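Local coordinates for protein pyruvate formate-lyase 2 (Archaeoglobus fulgidus, PDB 2F3O) that is of unknown function but belongs to the glycyl radical enzymes and probably acts as a lyase through a radical formed on its own backbone, at residues Glu7-Lys12 with Asp60-Val65; Val13-Arg18 with Asn71-Ile76; Glu149-Ser154 with Glu267-Ala272; Lys310-Val315 with Leu362-Pro367; Gly392-Ala397 with Asn726-Asp731. All blocks are in the same frame, centred on the assembly; numbering follows the deposited sequence.

Interaction 1: Glu7-Lys12 with Asp60-Val65; sequences EKLIKK and DSELIV
Leu-9 reaches from the N-terminal helix into the loop 60-65, while Lys-8 of the same helix and Lys-12, just past its end, approach Ser-61 and Asp-60 on the exposed side. The CD2 branch of Leu-9 does the touching: it lies 3.3 Å from Asp-60 O and 3.7 Å from Glu-62 CG. The leucine meets the glutamate chain at a slant, methyl against the aliphatic middle. Glu-62 runs fully extended beyond CG (chi2 180°), which carries its carboxylate past the leucine to Lys-310 NZ, a salt bridge, and to the backbone N of Leu-59. Lys-8 comes to Ser-61 with its chain, CD being 3.4 Å from Ser-61 OG, and its NZ is a little farther from the same hydroxyl oxygen, at 3.8 Å. Lys-12 also meets its partner with methylenes. Bends at chi2 (-104°) and chi3 (84°) bring CD to within 3.4 Å of Asp-60 OD2, but the amine stays 5.4 Å from that oxygen. Deeper in, Leu-9 packs on Ile-309 of helix 297-310, and the carbonyl of Ser-61 receives a weak hydrogen bond from Arg-5. The chemistry is thus divided by depth. An apolar leucine plugs the buried side. On the exposed side, Lys-12 and Asp-60 probably attract each other weakly at that distance, without pairing directly. Between the two segments the contact is van der Waals packing, much of it methyl or methylene carbon against oxygen, and the stronger polar anchor, that of Glu-62, belongs to the loop and helix 297-310.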
# COMPACT_ATOMS: atom_id res chain seq x y z
N GLU A 7 24.01 2.90 52.90
CA GLU A 7 25.24 2.23 53.33
C GLU A 7 25.11 0.71 53.41
O GLU A 7 26.06 -0.01 53.08
CB GLU A 7 25.66 2.78 54.70
CG GLU A 7 27.12 3.19 54.79
CD GLU A 7 27.36 4.54 54.14
OE1 GLU A 7 28.52 4.84 53.75
OE2 GLU A 7 26.38 5.32 54.01
N LYS A 8 23.95 0.22 53.83
CA LYS A 8 23.69 -1.21 53.92
C LYS A 8 23.51 -1.82 52.54
O LYS A 8 23.90 -2.97 52.29
CB LYS A 8 22.46 -1.49 54.78
CG LYS A 8 22.42 -0.72 56.09
CD LYS A 8 21.11 -0.99 56.81
CE LYS A 8 20.60 0.26 57.51
NZ LYS A 8 19.11 0.36 57.37
N LEU A 9 22.92 -1.03 51.64
CA LEU A 9 22.66 -1.47 50.27
C LEU A 9 23.91 -1.48 49.38
O LEU A 9 24.06 -2.37 48.53
CB LEU A 9 21.58 -0.58 49.67
CG LEU A 9 20.15 -0.82 50.11
CD1 LEU A 9 19.31 0.40 49.81
CD2 LEU A 9 19.63 -2.02 49.38
N ILE A 10 24.79 -0.49 49.57
CA ILE A 10 26.04 -0.33 48.81
C ILE A 10 26.93 -1.55 48.98
O ILE A 10 27.44 -2.09 47.99
CB ILE A 10 26.81 0.97 49.24
CG1 ILE A 10 26.20 2.19 48.58
CG2 ILE A 10 28.31 0.89 48.91
N LYS A 11 27.07 -2.02 50.22
CA LYS A 11 27.98 -3.12 50.54
C LYS A 11 27.52 -4.51 50.06
O LYS A 11 28.34 -5.40 49.81
CB LYS A 11 28.34 -3.09 52.03
CG LYS A 11 29.04 -1.78 52.44
CD LYS A 11 30.09 -1.97 53.55
CE LYS A 11 31.05 -0.78 53.66
NZ LYS A 11 32.11 -1.00 54.70
N LYS A 12 26.22 -4.67 49.86
CA LYS A 12 25.68 -5.96 49.40
C LYS A 12 25.53 -6.10 47.87
O LYS A 12 24.62 -6.79 47.38
CB LYS A 12 24.37 -6.29 50.15
CG LYS A 12 24.55 -6.74 51.62
CD LYS A 12 24.40 -8.26 51.81
CE LYS A 12 25.68 -9.05 51.53
NZ LYS A 12 25.41 -10.50 51.35
N ASP A 60 18.73 -6.95 51.83
CA ASP A 60 18.96 -6.07 52.98
C ASP A 60 18.39 -4.66 52.81
O ASP A 60 18.92 -3.85 52.04
CB ASP A 60 20.46 -5.96 53.29
CG ASP A 60 20.97 -7.13 54.13
OD1 ASP A 60 20.13 -7.90 54.67
OD2 ASP A 60 22.23 -7.27 54.24
N SER A 61 17.30 -4.39 53.52
CA SER A 61 16.74 -3.05 53.70
C SER A 61 16.15 -2.44 52.42
O SER A 61 16.02 -1.22 52.33
CB SER A 61 17.78 -2.10 54.33
OG SER A 61 18.56 -2.75 55.33
N GLU A 62 15.78 -3.30 51.47
CA GLU A 62 15.25 -2.85 50.18
C GLU A 62 13.84 -2.30 50.21
O GLU A 62 13.00 -2.77 50.96
CB GLU A 62 15.35 -3.96 49.13
CG GLU A 62 16.60 -3.83 48.28
CD GLU A 62 16.74 -4.92 47.22
OE1 GLU A 62 17.72 -4.84 46.45
OE2 GLU A 62 15.89 -5.84 47.17
N LEU A 63 13.61 -1.30 49.37
CA LEU A 63 12.32 -0.69 49.16
C LEU A 63 11.82 -1.01 47.76
O LEU A 63 10.62 -0.96 47.49
CB LEU A 63 12.42 0.82 49.29
CG LEU A 63 12.74 1.34 50.68
CD1 LEU A 63 12.46 2.83 50.72
CD2 LEU A 63 11.91 0.61 51.73
N ILE A 64 12.77 -1.30 46.87
CA ILE A 64 12.46 -1.70 45.51
C ILE A 64 13.05 -3.10 45.30
O ILE A 64 14.25 -3.32 45.53
CB ILE A 64 12.94 -0.65 44.45
CG1 ILE A 64 11.82 0.33 44.12
CG2 ILE A 64 13.25 -1.29 43.13
CD1 ILE A 64 11.62 1.40 45.12
N VAL A 65 12.20 -4.05 44.93
CA VAL A 65 12.60 -5.45 44.84
C VAL A 65 12.54 -5.99 43.42
O VAL A 65 11.88 -5.42 42.55
CB VAL A 65 11.74 -6.36 45.78
CG1 VAL A 65 11.80 -5.86 47.18
CG2 VAL A 65 10.30 -6.42 45.32

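Interaction 2: Val13-Arg18 with Asn71-Ile76; sequences VSKPAR and NPPGAI
Arg-18 and Pro-73 are joined through their backbones, Arg-18 N giving a hydrogen bond to Pro-73 O at 3.0 Å. Arg-18 O in turn accepts Ala-75 N, also at 3.0 Å. Together the two bonds embrace Gly-74 and make a parallel beta bridge. The side chain of Arg-18, extended from CG to NE, adds a third bond: NE donates to Asn-71 O over 2.9 Å, with that oxygen in the guanidinium plane. Pro-73 wedges its ring into the bend of the loop 13-17, CB lying 3.8 Å from Ala-17 CB and CD 3.9 Å from Val-13 CG1. Lys-15 bends at its last torsion (chi4 75°) and brings NZ to Pro-72 O, a weak hydrogen bond of 3.3 Å. In the second shell, Arg-18 NH2 is fixed by Pro-70 O and by a salt bridge to Glu-22, which steadies the guanidinium group that holds Asn-71. The bridge is the start of the small parallel sheet of strands 18-19 and 74-75. Beyond it, Ala-75 pairs with Ser-20 and Ala-17 with Met-102, while Gly-74 bonds to the chain that follows helix 297-310.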
# COMPACT_ATOMS: atom_id res chain seq x y z
N VAL A 13 26.41 -5.42 47.12
CA VAL A 13 26.64 -5.65 45.68
C VAL A 13 28.12 -5.43 45.39
O VAL A 13 28.50 -5.08 44.26
CB VAL A 13 25.82 -4.70 44.71
CG1 VAL A 13 24.44 -5.28 44.36
CG2 VAL A 13 25.73 -3.27 45.25
N SER A 14 28.95 -5.61 46.42
CA SER A 14 30.40 -5.51 46.27
C SER A 14 31.09 -6.87 46.37
O SER A 14 32.31 -6.96 46.31
CB SER A 14 30.97 -4.56 47.30
OG SER A 14 30.11 -3.43 47.39
N LYS A 15 30.29 -7.93 46.51
CA LYS A 15 30.80 -9.29 46.58
C LYS A 15 31.12 -9.76 45.17
O LYS A 15 30.57 -9.20 44.22
CB LYS A 15 29.79 -10.20 47.31
CG LYS A 15 28.44 -10.44 46.61
CD LYS A 15 27.42 -11.03 47.61
CE LYS A 15 26.20 -11.64 46.91
NZ LYS A 15 26.55 -12.95 46.28
N PRO A 16 32.03 -10.75 45.01
CA PRO A 16 32.40 -11.29 43.68
C PRO A 16 31.22 -11.83 42.83
O PRO A 16 30.24 -12.33 43.38
CB PRO A 16 33.39 -12.42 44.01
CG PRO A 16 33.15 -12.74 45.44
CD PRO A 16 32.81 -11.42 46.07
N ALA A 17 31.33 -11.70 41.51
CA ALA A 17 30.24 -12.03 40.61
C ALA A 17 30.24 -13.50 40.22
O ALA A 17 31.28 -14.15 40.21
CB ALA A 17 30.27 -11.16 39.38
N ARG A 18 29.06 -14.02 39.90
CA ARG A 18 28.94 -15.41 39.49
C ARG A 18 28.41 -15.59 38.05
O ARG A 18 27.82 -14.68 37.46
CB ARG A 18 28.05 -16.16 40.48
CG ARG A 18 26.59 -15.81 40.40
CD ARG A 18 25.81 -16.49 41.50
NE ARG A 18 24.38 -16.54 41.25
CZ ARG A 18 23.76 -17.58 40.71
NH1 ARG A 18 24.45 -18.64 40.34
NH2 ARG A 18 22.46 -17.58 40.54
N ASN A 71 20.72 -14.68 43.62
CA ASN A 71 22.04 -14.38 44.21
C ASN A 71 23.00 -13.54 43.35
O ASN A 71 23.88 -14.08 42.66
CB ASN A 71 22.71 -15.66 44.73
CG ASN A 71 23.95 -15.36 45.56
OD1 ASN A 71 25.03 -15.92 45.32
ND2 ASN A 71 23.81 -14.44 46.53
N PRO A 72 22.83 -12.20 43.40
CA PRO A 72 23.42 -11.14 42.58
C PRO A 72 24.95 -10.98 42.68
O PRO A 72 25.59 -11.77 43.36
CB PRO A 72 22.64 -9.90 43.03
CG PRO A 72 21.41 -10.44 43.68
CD PRO A 72 21.91 -11.64 44.38
N PRO A 73 25.53 -9.89 42.17
CA PRO A 73 26.39 -9.82 41.01
C PRO A 73 26.48 -11.10 40.20
O PRO A 73 26.93 -12.13 40.69
CB PRO A 73 27.73 -9.39 41.61
CG PRO A 73 27.30 -8.47 42.77
CD PRO A 73 25.77 -8.68 42.97
N GLY A 74 26.05 -11.00 38.94
CA GLY A 74 26.19 -12.11 38.01
C GLY A 74 25.96 -11.85 36.53
O GLY A 74 25.64 -10.73 36.12
N ALA A 75 26.14 -12.91 35.74
CA ALA A 75 25.89 -12.88 34.30
C ALA A 75 24.69 -13.74 33.93
O ALA A 75 24.61 -14.89 34.37
CB ALA A 75 27.11 -13.35 33.55
N ILE A 76 23.76 -13.20 33.14
CA ILE A 76 22.66 -14.00 32.62
C ILE A 76 23.08 -14.62 31.27
O ILE A 76 23.70 -13.96 30.46
CB ILE A 76 21.38 -13.18 32.47
CG1 ILE A 76 21.08 -12.43 33.77
CG2 ILE A 76 20.22 -14.07 32.16
CD1 ILE A 76 19.89 -11.48 33.68

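Interaction 3: Glu149-Ser154 with Glu267-Ala272; sequences EIAGIS and ENYEQA
Ser-154 OG donates to Tyr-269 O over 2.7 Å, and the same carbonyl oxygen takes a weak second bond from the backbone N of Gln-271. The hydroxyl is turned beside its own backbone N (chi1 -64°), placing it obliquely near Tyr-269 CD2. The tyrosine ring lies against the backbone of 151-153. Ala-151 O stands 3.4 Å above one face, offset toward the rim, and Ala-151 CB is as close to CE1, while Ile-153 O comes in at the ring edge, 3.5 Å from CE2. Both segments are loops, the directions of 151-154 and 268-271 being 91° apart: one follows strand 145-147 of the four-stranded sheet and the other follows helix 250-267. They lie near the centre of the chain, consistent with the interior of the ten-stranded barrel known from pyruvate formate-lyase. Gln-271 hydrogen-bonds a bound glycerol, and a triethylene glycol lies near Tyr-269, both probably from the crystallisation liquor. One water, 2.6 Å from Tyr-269 OH, also lies within reach of the carbonyl oxygens of Gly-152 and Ile-153; with other acceptors around it, not all can receive a proton at once. Another accepts from Ser-154 N and donates to Asn-268 OD1 over 2.9 Å.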
# COMPACT_ATOMS: atom_id res chain seq x y z
N GLU A 149 24.51 -8.20 16.46
CA GLU A 149 23.13 -8.73 16.44
C GLU A 149 23.06 -10.24 16.44
O GLU A 149 21.97 -10.80 16.43
CB GLU A 149 22.33 -8.15 15.29
CG GLU A 149 22.06 -6.67 15.44
CD GLU A 149 21.57 -6.04 14.16
OE1 GLU A 149 20.75 -5.11 14.23
OE2 GLU A 149 22.01 -6.49 13.08
N ILE A 150 24.22 -10.89 16.46
CA ILE A 150 24.37 -12.33 16.68
C ILE A 150 23.82 -12.64 18.06
O ILE A 150 23.23 -13.71 18.30
CB ILE A 150 25.87 -12.72 16.69
CG1 ILE A 150 26.54 -12.32 15.39
CG2 ILE A 150 26.07 -14.21 16.83
CD1 ILE A 150 26.46 -13.41 14.35
N ALA A 151 23.99 -11.67 18.95
CA ALA A 151 23.68 -11.84 20.35
C ALA A 151 22.25 -11.48 20.68
O ALA A 151 21.78 -11.74 21.79
CB ALA A 151 24.63 -11.01 21.18
N GLY A 152 21.56 -10.88 19.71
CA GLY A 152 20.21 -10.34 19.93
C GLY A 152 20.20 -8.84 19.66
O GLY A 152 21.21 -8.29 19.21
N ILE A 153 19.08 -8.17 19.94
CA ILE A 153 18.99 -6.75 19.62
C ILE A 153 19.10 -5.81 20.81
O ILE A 153 20.08 -5.07 20.89
CB ILE A 153 17.74 -6.38 18.80
CG1 ILE A 153 17.57 -7.35 17.63
CG2 ILE A 153 17.82 -4.92 18.31
CD1 ILE A 153 18.66 -7.26 16.62
N SER A 154 18.12 -5.82 21.71
CA SER A 154 18.07 -4.89 22.85
C SER A 154 18.32 -3.42 22.45
O SER A 154 17.75 -2.94 21.45
CB SER A 154 19.06 -5.30 23.94
OG SER A 154 18.73 -6.55 24.51
N GLU A 267 14.19 -11.80 29.01
CA GLU A 267 13.84 -12.02 27.61
C GLU A 267 14.94 -11.53 26.66
O GLU A 267 15.30 -12.20 25.70
CB GLU A 267 12.52 -11.32 27.29
CG GLU A 267 12.18 -11.24 25.80
CD GLU A 267 10.92 -10.43 25.51
OE1 GLU A 267 10.96 -9.18 25.59
OE2 GLU A 267 9.88 -11.07 25.22
N ASN A 268 15.49 -10.36 26.95
CA ASN A 268 16.43 -9.69 26.05
C ASN A 268 17.80 -9.66 26.64
O ASN A 268 17.93 -9.50 27.86
CB ASN A 268 15.99 -8.26 25.82
CG ASN A 268 14.61 -8.18 25.28
OD1 ASN A 268 14.41 -8.31 24.07
ND2 ASN A 268 13.64 -8.00 26.17
N TYR A 269 18.81 -9.75 25.78
CA TYR A 269 20.19 -9.82 26.25
C TYR A 269 20.66 -8.51 26.90
O TYR A 269 20.06 -7.45 26.71
CB TYR A 269 21.14 -10.40 25.18
CG TYR A 269 21.84 -9.41 24.29
CD1 TYR A 269 23.22 -9.41 24.20
CD2 TYR A 269 21.12 -8.49 23.54
CE1 TYR A 269 23.89 -8.50 23.39
CE2 TYR A 269 21.77 -7.56 22.73
CZ TYR A 269 23.16 -7.58 22.65
OH TYR A 269 23.80 -6.66 21.86
N GLU A 270 21.74 -8.62 27.67
CA GLU A 270 22.19 -7.65 28.69
C GLU A 270 22.51 -6.23 28.25
O GLU A 270 22.78 -5.39 29.11
CB GLU A 270 23.47 -8.19 29.31
CG GLU A 270 23.67 -9.66 29.04
CD GLU A 270 24.55 -9.97 27.82
OE1 GLU A 270 25.48 -9.19 27.51
OE2 GLU A 270 24.29 -11.02 27.17
N GLN A 271 22.51 -5.95 26.96
CA GLN A 271 23.01 -4.66 26.51
C GLN A 271 21.97 -3.56 26.34
O GLN A 271 21.09 -3.62 25.48
CB GLN A 271 23.84 -4.82 25.24
CG GLN A 271 24.90 -5.86 25.34
CD GLN A 271 25.88 -5.53 26.40
OE1 GLN A 271 26.43 -4.44 26.41
NE2 GLN A 271 26.14 -6.47 27.32
N ALA A 272 22.08 -2.55 27.18
CA ALA A 272 21.53 -1.23 26.93
C ALA A 272 20.03 -1.09 27.01
O ALA A 272 19.48 -0.19 26.39
CB ALA A 272 22.06 -0.65 25.63
O HOH W 1 22.86 -6.15 19.50
O HOH W 2 15.66 -7.33 21.70

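Interaction 4: Lys310-Val315 with Leu362-Pro367; sequences KTNEIV and LRLRQP
Arg-365 lays its guanidinium group between two side chains: Gln-366 CG sits 3.5 Å above the centre of one face and Val-315 CG2 4.1 Å from the other. A bend at chi3 (-95°) turns the group back toward the segment 310-315, where Ile-314 O receives NH1 at 2.8 Å and NH2 more weakly. NH2 also reaches Gln-329 O. Replacing this arginine with a methionine would probably leave the Ile-314 and Gln-329 carbonyls without their shared donor. The same compact region holds the Asn-312 amide, with ND2 2.7 Å from Gln-366 O and OD1 3.2 Å from Gln-366 N, its plane 64° from that of the Gln-366 amide. At the other end of the Asn-312 amide, partly exposed Leu-364 places CD1 3.5 Å from ND2. Less direct is the side where a water mediates: it takes a bond from Arg-365 NH1 at 2.9 Å and gives one to Asn-312 O. Thr-311 OG1 is bonded back to Trp-308 O, and Gln-366 NE2 to Asn-332. The contact thus ties the type I turn 310-313 that follows on helix 297-310 to the link between helix 350-362 and strand 368-373.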
# COMPACT_ATOMS: atom_id res chain seq x y z
N LYS A 310 20.31 -1.39 42.13
CA LYS A 310 19.91 -2.68 41.58
C LYS A 310 20.42 -2.94 40.18
O LYS A 310 20.74 -4.08 39.87
CB LYS A 310 18.41 -2.93 41.72
CG LYS A 310 18.02 -3.27 43.15
CD LYS A 310 16.69 -3.99 43.26
CE LYS A 310 16.90 -5.49 43.19
NZ LYS A 310 15.97 -6.23 44.08
N THR A 311 20.60 -1.90 39.36
CA THR A 311 21.15 -2.09 38.01
C THR A 311 22.61 -2.56 37.98
O THR A 311 23.15 -2.85 36.91
CB THR A 311 21.04 -0.84 37.13
OG1 THR A 311 22.10 0.06 37.45
CG2 THR A 311 19.70 -0.16 37.32
N ASN A 312 23.24 -2.65 39.15
CA ASN A 312 24.59 -3.21 39.27
C ASN A 312 24.61 -4.72 39.45
O ASN A 312 25.68 -5.31 39.57
CB ASN A 312 25.29 -2.60 40.47
CG ASN A 312 25.72 -1.19 40.23
OD1 ASN A 312 26.78 -0.95 39.67
ND2 ASN A 312 24.91 -0.24 40.70
N GLU A 313 23.44 -5.35 39.48
CA GLU A 313 23.36 -6.79 39.65
C GLU A 313 23.83 -7.57 38.41
O GLU A 313 24.23 -8.73 38.53
CB GLU A 313 21.96 -7.23 40.10
CG GLU A 313 21.59 -6.72 41.48
CD GLU A 313 20.14 -7.00 41.87
OE1 GLU A 313 19.42 -7.67 41.10
OE2 GLU A 313 19.71 -6.56 42.96
N ILE A 314 23.79 -6.95 37.23
CA ILE A 314 24.32 -7.63 36.05
C ILE A 314 25.68 -7.14 35.58
O ILE A 314 26.06 -5.99 35.73
CB ILE A 314 23.35 -7.75 34.83
CG1 ILE A 314 23.01 -6.38 34.24
CG2 ILE A 314 22.11 -8.50 35.19
CD1 ILE A 314 22.41 -6.48 32.85
N VAL A 315 26.36 -8.08 34.98
CA VAL A 315 27.71 -7.95 34.55
C VAL A 315 27.63 -8.91 33.36
O VAL A 315 26.90 -9.91 33.42
CB VAL A 315 28.64 -8.39 35.74
CG1 VAL A 315 29.26 -9.77 35.53
CG2 VAL A 315 29.72 -7.36 35.98
N LEU A 362 26.51 7.70 44.99
CA LEU A 362 26.71 6.28 44.81
C LEU A 362 28.02 5.94 44.13
O LEU A 362 28.68 5.00 44.54
CB LEU A 362 25.55 5.66 44.03
CG LEU A 362 24.55 4.83 44.83
CD1 LEU A 362 24.58 5.17 46.30
CD2 LEU A 362 23.13 4.96 44.30
N ARG A 363 28.38 6.70 43.10
CA ARG A 363 29.59 6.46 42.30
C ARG A 363 29.85 5.01 41.91
O ARG A 363 31.00 4.58 41.95
CB ARG A 363 30.82 7.02 42.99
CG ARG A 363 30.59 8.40 43.44
CD ARG A 363 31.84 9.18 43.59
NE ARG A 363 31.54 10.60 43.58
CZ ARG A 363 32.47 11.55 43.71
NH1 ARG A 363 33.73 11.21 43.88
NH2 ARG A 363 32.12 12.83 43.65
N LEU A 364 28.79 4.28 41.57
CA LEU A 364 28.91 2.89 41.15
C LEU A 364 29.02 2.81 39.64
O LEU A 364 28.76 3.81 38.96
CB LEU A 364 27.69 2.11 41.61
CG LEU A 364 27.46 2.12 43.12
CD1 LEU A 364 26.07 1.62 43.44
CD2 LEU A 364 28.53 1.28 43.82
N ARG A 365 29.37 1.64 39.11
CA ARG A 365 29.52 1.47 37.66
C ARG A 365 28.21 1.62 36.89
O ARG A 365 28.22 1.88 35.69
CB ARG A 365 30.18 0.13 37.31
CG ARG A 365 29.37 -1.09 37.68
CD ARG A 365 29.96 -2.41 37.12
NE ARG A 365 29.37 -2.85 35.84
CZ ARG A 365 28.22 -3.52 35.72
NH1 ARG A 365 27.49 -3.81 36.78
NH2 ARG A 365 27.78 -3.88 34.52
N GLN A 366 27.08 1.47 37.59
CA GLN A 366 25.82 1.41 36.89
C GLN A 366 24.59 1.96 37.60
O GLN A 366 24.31 1.58 38.73
CB GLN A 366 25.45 -0.04 36.50
CG GLN A 366 26.15 -0.65 35.30
CD GLN A 366 25.78 -0.02 33.98
OE1 GLN A 366 24.70 0.50 33.82
NE2 GLN A 366 26.69 -0.07 33.02
N PRO A 367 24.01 3.02 37.03
CA PRO A 367 23.30 3.05 35.78
C PRO A 367 24.19 3.96 34.92
O PRO A 367 25.07 4.66 35.45
CB PRO A 367 21.97 3.73 36.14
CG PRO A 367 22.13 4.23 37.51
CD PRO A 367 23.59 4.13 37.89
O HOH W 3 28.14 -4.04 39.57

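Interaction 5: Gly392-Ala397 with Asn726-Asp731; sequences GCNNLA and NILKED
Asn-394 uses its side-chain amide as a strand would use a peptide group, bonding both the N and the O of Ile-727. Ile-727 N points almost straight at Asn-394 OD1 (3.0 Å, 168° at the hydrogen). The return bond, Asn-394 ND2 to Ile-727 O, is 3.2 Å long and approaches from well above the carbonyl plane. A left-handed backbone at Asn-394 (phi 54°) turns the side chain toward the strand, and ND2 also bonds Leu-747 O, so the amide is fixed by three bonds. A leucine here would be likely to leave both the N and O of Ile-727, and Leu-747 O, without these partners. The place is the junction of the family's two parts: strands 396-400 and 722-728 are antiparallel neighbours in the five-stranded sheet, and the second lies in the glycine radical region. Just before the first strand, helix 379-390 ends in a Schellman motif whose C-prime residue, Gly-392, brings CA to 3.8 Å from Ile-727 CB. The Asn-726 amide stands across that of Asn-394, their planes 65° apart and OD1 3.5 Å from Asn-394 CG. It bonds instead to Arg-749 N and to Asn-694. Leu-728 CD2 covers Asn-394 ND2 at 3.5 Å, and Asn-394 O accepts Ser-754 OG, two residues after Gly-752, the predicted radical site.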
# COMPACT_ATOMS: atom_id res chain seq x y z
N GLY A 392 35.47 14.30 40.99
CA GLY A 392 35.85 12.97 40.55
C GLY A 392 34.81 11.87 40.53
O GLY A 392 35.17 10.69 40.64
N CYS A 393 33.54 12.22 40.38
CA CYS A 393 32.46 11.23 40.35
C CYS A 393 32.56 10.27 39.18
O CYS A 393 32.23 9.09 39.34
CB CYS A 393 31.09 11.90 40.37
SG CYS A 393 30.66 12.69 38.82
N ASN A 394 33.00 10.78 38.03
CA ASN A 394 33.38 9.96 36.88
C ASN A 394 32.31 8.99 36.41
O ASN A 394 32.61 7.84 36.07
CB ASN A 394 34.68 9.21 37.18
CG ASN A 394 35.88 10.12 37.24
OD1 ASN A 394 35.76 11.35 37.09
ND2 ASN A 394 37.06 9.53 37.47
N ASN A 395 31.06 9.44 36.41
CA ASN A 395 29.92 8.58 36.11
C ASN A 395 28.75 9.32 35.43
O ASN A 395 27.60 8.89 35.51
CB ASN A 395 29.45 7.83 37.37
CG ASN A 395 28.91 8.74 38.49
OD1 ASN A 395 28.35 8.25 39.46
ND2 ASN A 395 29.06 10.05 38.36
N LEU A 396 29.09 10.43 34.78
CA LEU A 396 28.13 11.28 34.08
C LEU A 396 28.50 11.35 32.62
O LEU A 396 29.66 11.21 32.26
CB LEU A 396 28.19 12.70 34.64
CG LEU A 396 27.06 13.23 35.51
CD1 LEU A 396 26.57 12.15 36.42
CD2 LEU A 396 27.53 14.43 36.32
N ALA A 397 27.51 11.56 31.76
CA ALA A 397 27.79 11.92 30.38
C ALA A 397 26.92 13.08 30.02
O ALA A 397 25.76 13.16 30.45
CB ALA A 397 27.54 10.78 29.46
N ASN A 726 36.81 12.61 32.98
CA ASN A 726 37.49 11.81 33.99
C ASN A 726 38.41 12.67 34.82
O ASN A 726 39.24 13.42 34.28
CB ASN A 726 38.31 10.72 33.32
CG ASN A 726 37.56 9.44 33.20
OD1 ASN A 726 36.68 9.14 34.02
ND2 ASN A 726 37.90 8.66 32.18
N ILE A 727 38.28 12.57 36.14
CA ILE A 727 39.23 13.19 37.05
C ILE A 727 40.04 12.06 37.69
O ILE A 727 39.54 11.28 38.49
CB ILE A 727 38.55 14.06 38.10
CG1 ILE A 727 37.65 15.11 37.43
CG2 ILE A 727 39.57 14.75 38.95
CD1 ILE A 727 38.33 15.96 36.40
N LEU A 728 41.29 11.95 37.27
CA LEU A 728 42.09 10.80 37.62
C LEU A 728 43.41 11.19 38.28
O LEU A 728 44.11 12.11 37.83
CB LEU A 728 42.38 10.00 36.36
CG LEU A 728 41.15 9.57 35.57
CD1 LEU A 728 41.55 8.97 34.23
CD2 LEU A 728 40.31 8.62 36.42
N LYS A 729 43.75 10.46 39.35
CA LYS A 729 45.01 10.61 40.05
C LYS A 729 45.85 9.43 39.63
O LYS A 729 45.53 8.29 39.96
CB LYS A 729 44.76 10.61 41.56
CG LYS A 729 43.50 11.39 41.92
CD LYS A 729 43.36 11.70 43.39
CE LYS A 729 42.25 12.73 43.59
NZ LYS A 729 41.86 12.91 45.02
N GLU A 730 46.91 9.71 38.88
CA GLU A 730 47.67 8.69 38.15
C GLU A 730 48.26 7.55 39.00
O GLU A 730 48.12 6.37 38.66
CB GLU A 730 48.76 9.37 37.32
CG GLU A 730 49.62 8.44 36.52
CD GLU A 730 50.39 9.18 35.47
OE1 GLU A 730 50.02 10.35 35.20
OE2 GLU A 730 51.37 8.62 34.92
N ASP A 731 48.88 7.88 40.12
CA ASP A 731 49.47 6.82 40.95
C ASP A 731 48.46 6.06 41.84
O ASP A 731 48.80 5.01 42.39
CB ASP A 731 50.69 7.32 41.75
CG ASP A 731 50.39 8.56 42.58
OD1 ASP A 731 51.36 9.17 43.09
OD2 ASP A 731 49.19 8.93 42.72

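In the fold
Interactions 1 and 2 interleave along the chain, their segments adjoining at residues 12 and 13, with centres 14 Å apart. Interactions 3, 4 and 5 follow in series. Interaction 4 is the meeting point: Lys-310 forms a salt bridge with Glu-62 of interaction 1, Gly-74 of interaction 2 probably bonds Glu-313 and Val-315, Ile-314 touches Glu-270 of interaction 3, and Arg-363 packs on Cys-393 of interaction 5. Helix 297-310 runs alongside interactions 1 and 4, whereas strands 368-373 and 396-400 of one sheet continue from interactions 4 and 5. The N-terminal part of the chain is thereby linked, through interior loops, to the glycine radical region, about 17 Å between centres of interactions 4 and 5.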